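Local coordinates for Non-structural protein 3 (Rice hoja blanca virus, PDB 3AJF) that suppresses RNA-mediated gene silencing in the host, presumably by binding double-stranded RNA, and is represented here by its helical domain, at residues S21-I26 and H37-M42; W61-K66 and L75-L80. One frame throughout, in Å; residues are numbered along the deposited sequence.

Contact 1 of 2, residues S21-I26 and H37-M42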
ATOM      1  N   SER A  21      -2.339 -13.562 -10.872  1.00 19.25           N
ATOM      2  CA  SER A  21      -2.082 -14.943 -10.471  1.00 20.67           C
ATOM      3  C   SER A  21      -0.859 -15.063  -9.593  1.00 20.28           C
ATOM      4  O   SER A  21      -0.866 -15.826  -8.611  1.00 20.68           O
ATOM      5  CB  SER A  21      -1.852 -15.829 -11.698  1.00 21.70           C
ATOM      6  OG  SER A  21      -3.022 -15.852 -12.470  1.00 26.39           O
ATOM      7  N   LEU A  22       0.217 -14.379  -9.988  1.00 20.02           N
ATOM      8  CA  LEU A  22       1.461 -14.422  -9.216  1.00 19.13           C
ATOM      9  C   LEU A  22       1.260 -13.835  -7.803  1.00 18.45           C
ATOM     10  O   LEU A  22       1.746 -14.415  -6.818  1.00 18.04           O
ATOM     11  CB  LEU A  22       2.565 -13.661  -9.955  1.00 20.11           C
ATOM     12  CG  LEU A  22       3.914 -13.550  -9.237  1.00 19.50           C
ATOM     13  CD1 LEU A  22       4.565 -14.959  -9.046  1.00 20.96           C
ATOM     14  CD2 LEU A  22       4.821 -12.563  -9.961  1.00 19.36           C
ATOM     15  N   PHE A  23       0.532 -12.713  -7.735  1.00 15.97           N
ATOM     16  CA  PHE A  23       0.199 -11.998  -6.475  1.00 15.25           C
ATOM     17  C   PHE A  23      -0.568 -12.993  -5.600  1.00 14.65           C
ATOM     18  O   PHE A  23      -0.161 -13.247  -4.455  1.00 14.32           O
ATOM     19  CB  PHE A  23      -0.633 -10.746  -6.823  1.00 14.18           C
ATOM     20  CG  PHE A  23      -1.045  -9.863  -5.651  1.00 14.12           C
ATOM     21  CD1 PHE A  23      -0.536 -10.022  -4.354  1.00 13.81           C
ATOM     22  CD2 PHE A  23      -1.930  -8.806  -5.894  1.00 14.77           C
ATOM     23  CE1 PHE A  23      -0.944  -9.182  -3.321  1.00 15.56           C
ATOM     24  CE2 PHE A  23      -2.325  -7.933  -4.857  1.00 17.96           C
ATOM     25  CZ  PHE A  23      -1.829  -8.131  -3.565  1.00 14.77           C
ATOM     26  N   PHE A  24      -1.621 -13.602  -6.150  1.00 15.25           N
ATOM     27  CA  PHE A  24      -2.405 -14.545  -5.367  1.00 15.76           C
ATOM     28  C   PHE A  24      -1.538 -15.720  -4.834  1.00 15.74           C
ATOM     29  O   PHE A  24      -1.638 -16.122  -3.661  1.00 15.50           O
ATOM     30  CB  PHE A  24      -3.591 -15.113  -6.164  1.00 17.36           C
ATOM     31  CG  PHE A  24      -4.309 -16.199  -5.411  1.00 18.96           C
ATOM     32  CD1 PHE A  24      -5.028 -15.881  -4.263  1.00 20.23           C
ATOM     33  CD2 PHE A  24      -4.161 -17.546  -5.770  1.00 24.21           C
ATOM     34  CE1 PHE A  24      -5.656 -16.884  -3.488  1.00 19.77           C
ATOM     35  CE2 PHE A  24      -4.792 -18.571  -5.024  1.00 23.78           C
ATOM     36  CZ  PHE A  24      -5.544 -18.222  -3.877  1.00 21.52           C
ATOM     37  N   ASP A  25      -0.675 -16.258  -5.692  1.00 15.92           N
ATOM     38  CA  ASP A  25       0.163 -17.406  -5.327  1.00 17.04           C
ATOM     39  C   ASP A  25       1.082 -17.068  -4.146  1.00 15.81           C
ATOM     40  O   ASP A  25       1.261 -17.882  -3.222  1.00 14.88           O
ATOM     41  CB  ASP A  25       1.011 -17.836  -6.511  1.00 17.88           C
ATOM     42  CG  ASP A  25       0.238 -18.639  -7.516  1.00 23.73           C
ATOM     43  OD1 ASP A  25      -0.924 -19.007  -7.221  1.00 29.58           O
ATOM     44  OD2 ASP A  25       0.788 -18.928  -8.605  1.00 26.24           O
ATOM     45  N   ILE A  26       1.664 -15.873  -4.201  1.00 14.30           N
ATOM     46  CA  ILE A  26       2.606 -15.416  -3.182  1.00 15.04           C
ATOM     47  C   ILE A  26       1.849 -15.145  -1.895  1.00 14.15           C
ATOM     48  O   ILE A  26       2.268 -15.588  -0.833  1.00 15.19           O
ATOM     49  CB  ILE A  26       3.388 -14.173  -3.705  1.00 13.67           C
ATOM     50  CG1 ILE A  26       4.414 -14.646  -4.748  1.00 15.94           C
ATOM     51  CG2 ILE A  26       4.053 -13.404  -2.570  1.00 15.39           C
ATOM     52  CD1 ILE A  26       5.163 -13.541  -5.520  1.00 16.33           C
ATOM     53  N   HIS A  37     -11.361 -17.208  -2.964  1.00 23.01           N
ATOM     54  CA  HIS A  37     -12.577 -16.447  -2.758  1.00 23.43           C
ATOM     55  C   HIS A  37     -12.285 -15.138  -2.002  1.00 22.15           C
ATOM     56  O   HIS A  37     -12.795 -14.080  -2.359  1.00 20.10           O
ATOM     57  CB  HIS A  37     -13.624 -17.292  -2.045  1.00 25.62           C
ATOM     58  CG  HIS A  37     -14.816 -16.514  -1.610  1.00 29.73           C
ATOM     59  ND1 HIS A  37     -15.853 -16.209  -2.463  1.00 35.25           N
ATOM     60  CD2 HIS A  37     -15.138 -15.971  -0.411  1.00 34.88           C
ATOM     61  CE1 HIS A  37     -16.765 -15.509  -1.810  1.00 37.17           C
ATOM     62  NE2 HIS A  37     -16.354 -15.346  -0.565  1.00 36.57           N
HETATM   63  N   MSE A  38     -11.461 -15.190  -0.966  1.00 21.36           N
HETATM   64  CA  MSE A  38     -11.144 -13.966  -0.250  1.00 24.26           C
HETATM   65  C   MSE A  38     -10.340 -13.019  -1.127  1.00 19.71           C
HETATM   66  O   MSE A  38     -10.489 -11.795  -1.030  1.00 17.47           O
HETATM   67  CB  MSE A  38     -10.380 -14.283   1.031  1.00 22.98           C
HETATM   68  CG  MSE A  38     -11.221 -15.139   1.987  1.00 27.73           C
HETATM   69 SE   MSE A  38     -10.101 -15.712   3.468  1.00 43.00          SE
HETATM   70  CE  MSE A  38      -9.003 -13.955   3.550  1.00  8.62           C
ATOM     71  N   PHE A  39      -9.482 -13.586  -1.973  1.00 18.43           N
ATOM     72  CA  PHE A  39      -8.676 -12.780  -2.904  1.00 17.92           C
ATOM     73  C   PHE A  39      -9.618 -12.032  -3.855  1.00 17.99           C
ATOM     74  O   PHE A  39      -9.486 -10.809  -4.033  1.00 16.03           O
ATOM     75  CB  PHE A  39      -7.672 -13.641  -3.687  1.00 17.66           C
ATOM     76  CG  PHE A  39      -6.730 -12.841  -4.563  1.00 18.44           C
ATOM     77  CD1 PHE A  39      -5.589 -12.240  -4.018  1.00 16.06           C
ATOM     78  CD2 PHE A  39      -6.979 -12.695  -5.936  1.00 19.24           C
ATOM     79  CE1 PHE A  39      -4.712 -11.496  -4.836  1.00 18.14           C
ATOM     80  CE2 PHE A  39      -6.106 -11.953  -6.753  1.00 20.32           C
ATOM     81  CZ  PHE A  39      -4.981 -11.350  -6.205  1.00 17.57           C
ATOM     82  N   LEU A  40     -10.558 -12.758  -4.470  1.00 18.24           N
ATOM     83  CA  LEU A  40     -11.534 -12.094  -5.374  1.00 19.94           C
ATOM     84  C   LEU A  40     -12.418 -11.037  -4.672  1.00 20.19           C
ATOM     85  O   LEU A  40     -12.662  -9.968  -5.211  1.00 19.77           O
ATOM     86  CB  LEU A  40     -12.394 -13.102  -6.146  1.00 20.53           C
ATOM     87  CG  LEU A  40     -11.592 -14.052  -7.044  1.00 21.43           C
ATOM     88  CD1 LEU A  40     -12.505 -15.157  -7.602  1.00 21.75           C
ATOM     89  CD2 LEU A  40     -10.860 -13.271  -8.172  1.00 22.61           C
ATOM     90  N   GLN A  41     -12.887 -11.338  -3.468  1.00 21.52           N
ATOM     91  CA  GLN A  41     -13.639 -10.346  -2.698  1.00 22.43           C
ATOM     92  C   GLN A  41     -12.806  -9.077  -2.460  1.00 21.44           C
ATOM     93  O   GLN A  41     -13.315  -7.969  -2.564  1.00 20.37           O
ATOM     94  CB  GLN A  41     -14.078 -10.898  -1.349  1.00 24.05           C
ATOM     95  CG  GLN A  41     -14.759  -9.821  -0.488  1.00 27.03           C
ATOM     96  CD  GLN A  41     -16.043  -9.329  -1.113  1.00 30.91           C
ATOM     97  OE1 GLN A  41     -16.935 -10.126  -1.413  1.00 35.85           O
ATOM     98  NE2 GLN A  41     -16.150  -8.017  -1.325  1.00 30.60           N
HETATM   99  N   MSE A  42     -11.527  -9.247  -2.134  1.00 19.50           N
HETATM  100  CA  MSE A  42     -10.674  -8.099  -1.893  1.00 19.31           C
HETATM  101  C   MSE A  42     -10.557  -7.270  -3.176  1.00 17.50           C
HETATM  102  O   MSE A  42     -10.539  -6.034  -3.142  1.00 15.69           O
HETATM  103  CB  MSE A  42      -9.298  -8.565  -1.499  1.00 19.65           C
HETATM  104  CG  MSE A  42      -8.536  -7.557  -0.829  1.00 24.57           C
HETATM  105 SE   MSE A  42      -9.130  -7.486   0.994  1.00 38.69          SE
HETATM  106  CE  MSE A  42      -8.757  -9.285   1.612  1.00 39.01           C
TER
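Helices 17-30 and 36-44, consecutive in the helical domain, come nearest at F24 and F39, whose CA atoms lie 7.0 Å apart; the contact is made almost wholly by side chains, with F39 CE1 also resting on the F24 backbone. The motif is an aromatic cluster in which F39 reaches across from the second helix and meets two neighbours in sequence, F23 and F24, each in a different way. Toward F23 the ring of F39 presents its edge: CE1 stands 4.0 Å above the plane of the F23 ring, displaced toward the rim. The pair is T-shaped, with the planes at 87°. The same F39 ring offers a face to F24. There the pair is an offset edge-to-face one, tilted to 66°, and F24 crosses F39 at a slant, its CB over the middle of the ring and its CD1 at the CG end. With CG of F24 anti to its own backbone nitrogen, the F24 ring is carried outward past the root of the F39 ring, where F24 CD1 comes to 3.5 Å from F39 CG. F39 is thus held at its rim by one phenylalanine and over a face by the next, with no hydrogen bond between the segments. Farther in, F23 also meets the ring of F55 and touches A59, both on helix 49-64, which extends the cluster into the domain core, whereas F24 remains partly exposed. The CB of F24 makes a CH-pi contact almost straight over the F39 ring, 3.9 Å from its centroid and 4° off the normal.

Contact 2 of 2, residues W61-K66 and L75-L80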
ATOM      1  N   TRP A  61       5.790  -6.309  -0.263  1.00 11.87           N
ATOM      2  CA  TRP A  61       6.930  -7.239  -0.234  1.00 13.36           C
ATOM      3  C   TRP A  61       7.477  -7.556  -1.639  1.00 13.42           C
ATOM      4  O   TRP A  61       8.694  -7.505  -1.866  1.00 13.99           O
ATOM      5  CB  TRP A  61       6.634  -8.522   0.570  1.00 12.54           C
ATOM      6  CG  TRP A  61       7.789  -9.465   0.450  1.00 13.10           C
ATOM      7  CD1 TRP A  61       8.891  -9.544   1.276  1.00 13.83           C
ATOM      8  CD2 TRP A  61       7.976 -10.431  -0.570  1.00 12.29           C
ATOM      9  NE1 TRP A  61       9.746 -10.538   0.825  1.00 13.86           N
ATOM     10  CE2 TRP A  61       9.215 -11.082  -0.320  1.00 13.49           C
ATOM     11  CE3 TRP A  61       7.206 -10.838  -1.671  1.00 14.32           C
ATOM     12  CZ2 TRP A  61       9.707 -12.104  -1.141  1.00 13.17           C
ATOM     13  CZ3 TRP A  61       7.700 -11.874  -2.493  1.00 16.04           C
ATOM     14  CH2 TRP A  61       8.949 -12.482  -2.225  1.00 14.42           C
HETATM   15  N   MSE A  62       6.588  -7.870  -2.577  1.00 14.00           N
HETATM   16  CA  MSE A  62       6.970  -8.172  -3.961  1.00 16.81           C
HETATM   17  C   MSE A  62       7.714  -7.005  -4.622  1.00 16.97           C
HETATM   18  O   MSE A  62       8.591  -7.227  -5.475  1.00 19.35           O
HETATM   19  CB  MSE A  62       5.747  -8.515  -4.806  1.00 16.15           C
HETATM   20  CG  MSE A  62       5.029  -9.804  -4.446  1.00 16.83           C
HETATM   21 SE   MSE A  62       3.226 -10.001  -5.221  1.00 26.21          SE
HETATM   22  CE  MSE A  62       3.554 -10.170  -7.189  1.00  9.93           C
ATOM     23  N   LEU A  63       7.329  -5.768  -4.287  1.00 14.90           N
ATOM     24  CA  LEU A  63       7.977  -4.583  -4.863  1.00 15.04           C
ATOM     25  C   LEU A  63       9.291  -4.223  -4.162  1.00 14.45           C
ATOM     26  O   LEU A  63      10.198  -3.649  -4.779  1.00 16.34           O
ATOM     27  CB  LEU A  63       7.031  -3.377  -4.805  1.00 13.69           C
ATOM     28  CG  LEU A  63       5.816  -3.461  -5.730  1.00 13.86           C
ATOM     29  CD1 LEU A  63       4.679  -2.482  -5.314  1.00 14.77           C
ATOM     30  CD2 LEU A  63       6.300  -3.208  -7.164  1.00 13.15           C
ATOM     31  N   SER A  64       9.372  -4.507  -2.874  1.00 14.00           N
ATOM     32  CA  SER A  64      10.490  -4.029  -2.076  1.00 14.88           C
ATOM     33  C   SER A  64      11.587  -5.081  -1.932  1.00 16.44           C
ATOM     34  O   SER A  64      12.742  -4.729  -1.677  1.00 15.87           O
ATOM     35  CB  SER A  64       9.999  -3.574  -0.700  1.00 15.08           C
ATOM     36  OG  SER A  64       9.456  -4.652   0.061  1.00 14.59           O
ATOM     37  N   HIS A  65      11.227  -6.361  -2.060  1.00 16.47           N
ATOM     38  CA  HIS A  65      12.187  -7.444  -1.734  1.00 17.62           C
ATOM     39  C   HIS A  65      12.429  -8.420  -2.879  1.00 18.33           C
ATOM     40  O   HIS A  65      13.519  -8.972  -2.989  1.00 18.85           O
ATOM     41  CB  HIS A  65      11.756  -8.233  -0.498  1.00 16.98           C
ATOM     42  CG  HIS A  65      11.858  -7.463   0.777  1.00 19.16           C
ATOM     43  ND1 HIS A  65      12.934  -7.565   1.630  1.00 25.50           N
ATOM     44  CD2 HIS A  65      11.015  -6.574   1.342  1.00 20.48           C
ATOM     45  CE1 HIS A  65      12.757  -6.757   2.662  1.00 24.35           C
ATOM     46  NE2 HIS A  65      11.593  -6.154   2.515  1.00 24.32           N
ATOM     47  N   LYS A  66      11.413  -8.662  -3.695  1.00 19.00           N
ATOM     48  CA  LYS A  66      11.472  -9.723  -4.712  1.00 21.36           C
ATOM     49  C   LYS A  66      12.337  -9.285  -5.880  1.00 23.65           C
ATOM     50  O   LYS A  66      11.934  -8.466  -6.702  1.00 25.06           O
ATOM     51  CB  LYS A  66      10.070 -10.127  -5.203  1.00 20.88           C
ATOM     52  CG  LYS A  66      10.042 -11.370  -6.084  1.00 21.36           C
ATOM     53  CD  LYS A  66       8.612 -11.767  -6.479  1.00 21.92           C
ATOM     54  CE  LYS A  66       8.599 -12.679  -7.715  1.00 21.87           C
ATOM     55  NZ  LYS A  66       9.226 -13.985  -7.397  1.00 21.82           N
ATOM     56  N   LEU A  75       4.762  -1.276 -12.565  1.00 17.32           N
ATOM     57  CA  LEU A  75       3.793  -0.176 -12.643  1.00 18.10           C
ATOM     58  C   LEU A  75       2.368  -0.650 -12.295  1.00 16.76           C
ATOM     59  O   LEU A  75       1.695  -0.021 -11.461  1.00 16.78           O
ATOM     60  CB  LEU A  75       3.851   0.521 -14.013  1.00 19.64           C
ATOM     61  CG  LEU A  75       2.883   1.687 -14.271  1.00 20.04           C
ATOM     62  CD1 LEU A  75       2.959   2.724 -13.145  1.00 22.71           C
ATOM     63  CD2 LEU A  75       3.148   2.341 -15.621  1.00 22.95           C
ATOM     64  N   PRO A  76       1.906  -1.748 -12.920  1.00 16.23           N
ATOM     65  CA  PRO A  76       0.583  -2.251 -12.525  1.00 15.73           C
ATOM     66  C   PRO A  76       0.482  -2.691 -11.057  1.00 15.33           C
ATOM     67  O   PRO A  76      -0.561  -2.471 -10.435  1.00 15.18           O
ATOM     68  CB  PRO A  76       0.328  -3.427 -13.461  1.00 15.25           C
ATOM     69  CG  PRO A  76       1.606  -3.657 -14.247  1.00 17.71           C
ATOM     70  CD  PRO A  76       2.498  -2.483 -14.061  1.00 16.65           C
ATOM     71  N   LEU A  77       1.539  -3.282 -10.504  1.00 14.28           N
ATOM     72  CA  LEU A  77       1.465  -3.757  -9.141  1.00 14.40           C
ATOM     73  C   LEU A  77       1.445  -2.572  -8.177  1.00 14.72           C
ATOM     74  O   LEU A  77       0.714  -2.576  -7.190  1.00 14.06           O
ATOM     75  CB  LEU A  77       2.622  -4.715  -8.834  1.00 13.97           C
ATOM     76  CG  LEU A  77       2.677  -5.362  -7.449  1.00 13.61           C
ATOM     77  CD1 LEU A  77       1.342  -6.048  -7.110  1.00 12.57           C
ATOM     78  CD2 LEU A  77       3.843  -6.351  -7.395  1.00 13.25           C
ATOM     79  N   THR A  78       2.221  -1.537  -8.492  1.00 14.15           N
ATOM     80  CA  THR A  78       2.212  -0.338  -7.699  1.00 14.72           C
ATOM     81  C   THR A  78       0.844   0.327  -7.790  1.00 15.38           C
ATOM     82  O   THR A  78       0.343   0.863  -6.786  1.00 16.38           O
ATOM     83  CB  THR A  78       3.316   0.634  -8.193  1.00 15.59           C
ATOM     84  OG1 THR A  78       4.597   0.033  -7.961  1.00 15.93           O
ATOM     85  CG2 THR A  78       3.249   1.951  -7.465  1.00 15.36           C
ATOM     86  N   CYS A  79       0.250   0.307  -8.979  1.00 16.20           N
ATOM     87  CA  CYS A  79      -1.114   0.818  -9.160  1.00 17.16           C
ATOM     88  C   CYS A  79      -2.075   0.124  -8.196  1.00 16.38           C
ATOM     89  O   CYS A  79      -2.875   0.786  -7.524  1.00 16.31           O
ATOM     90  CB  CYS A  79      -1.635   0.627 -10.615  1.00 18.24           C
ATOM     91  SG  CYS A  79      -3.209   1.504 -10.935  1.00 21.34           S
ATOM     92  N   LEU A  80      -2.004  -1.209  -8.148  1.00 15.83           N
ATOM     93  CA  LEU A  80      -2.866  -2.000  -7.257  1.00 15.05           C
ATOM     94  C   LEU A  80      -2.669  -1.592  -5.781  1.00 15.29           C
ATOM     95  O   LEU A  80      -3.651  -1.375  -5.032  1.00 15.22           O
ATOM     96  CB  LEU A  80      -2.561  -3.494  -7.446  1.00 15.09           C
ATOM     97  CG  LEU A  80      -2.902  -4.089  -8.820  1.00 16.88           C
ATOM     98  CD1 LEU A  80      -2.515  -5.593  -8.888  1.00 18.07           C
ATOM     99  CD2 LEU A  80      -4.400  -3.868  -9.124  1.00 18.13           C
TER
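The helical hairpin of helices 49-64 and 74-85, joined by the connection that follows S64, is closed here by a small, buried apolar interface between L63, L77, T78 and the selenomethionine M62. L77 is the central side chain: its CD2 methyl fits between two consecutive residues, 3.9 Å from L63 CG and 3.8 Å from M62 CE. M62 crosses L77 at about a right angle, and a bend at its last torsion (chi3 67°) turns the CE methyl onto that CD2, which M62 CB also approaches. L63 and L77 instead run past each other in opposite directions. Both methyls of L63 rest against the T78 hydroxyl from one side in a van der Waals contact; T78 OG1 has its polar partner in its own helix, the carbonyl oxygen of R74, so this buried oxygen is satisfied. R74 also ties the hairpin together through NH2, which is hydrogen-bonded to L63 O near the end of helix 49-64. F88 of the second subunit packs on L63, while C79 joins helix 74-85 to C10 by a disulfide. Both L63 CD1 and L63 CD2 lie 3.7 Å from T78 OG1.

How the contacts relate
Contacts 1 and 2 lie on opposite sides of the chain's centre, with their own centres about 14 Å apart, and both lack a hydrogen bond between their segments. Their chemistry differs: contact 1 is wholly aromatic and has one partly exposed member, whereas contact 2, with all four touching residues buried, is mostly aliphatic, with a selenomethionine and a threonine hydroxyl that bonds within its own helix. They use four different helices but meet directly, as M62 SE packs 3.8 Å from F23 CA and I26 CD1 lies against M62 CG. F23 of helix 17-30 thus belongs to both interfaces, touching F39 on one helix and M62 on the other. Contact 2 borders the second subunit of the homodimer; no other chain touches contact 1.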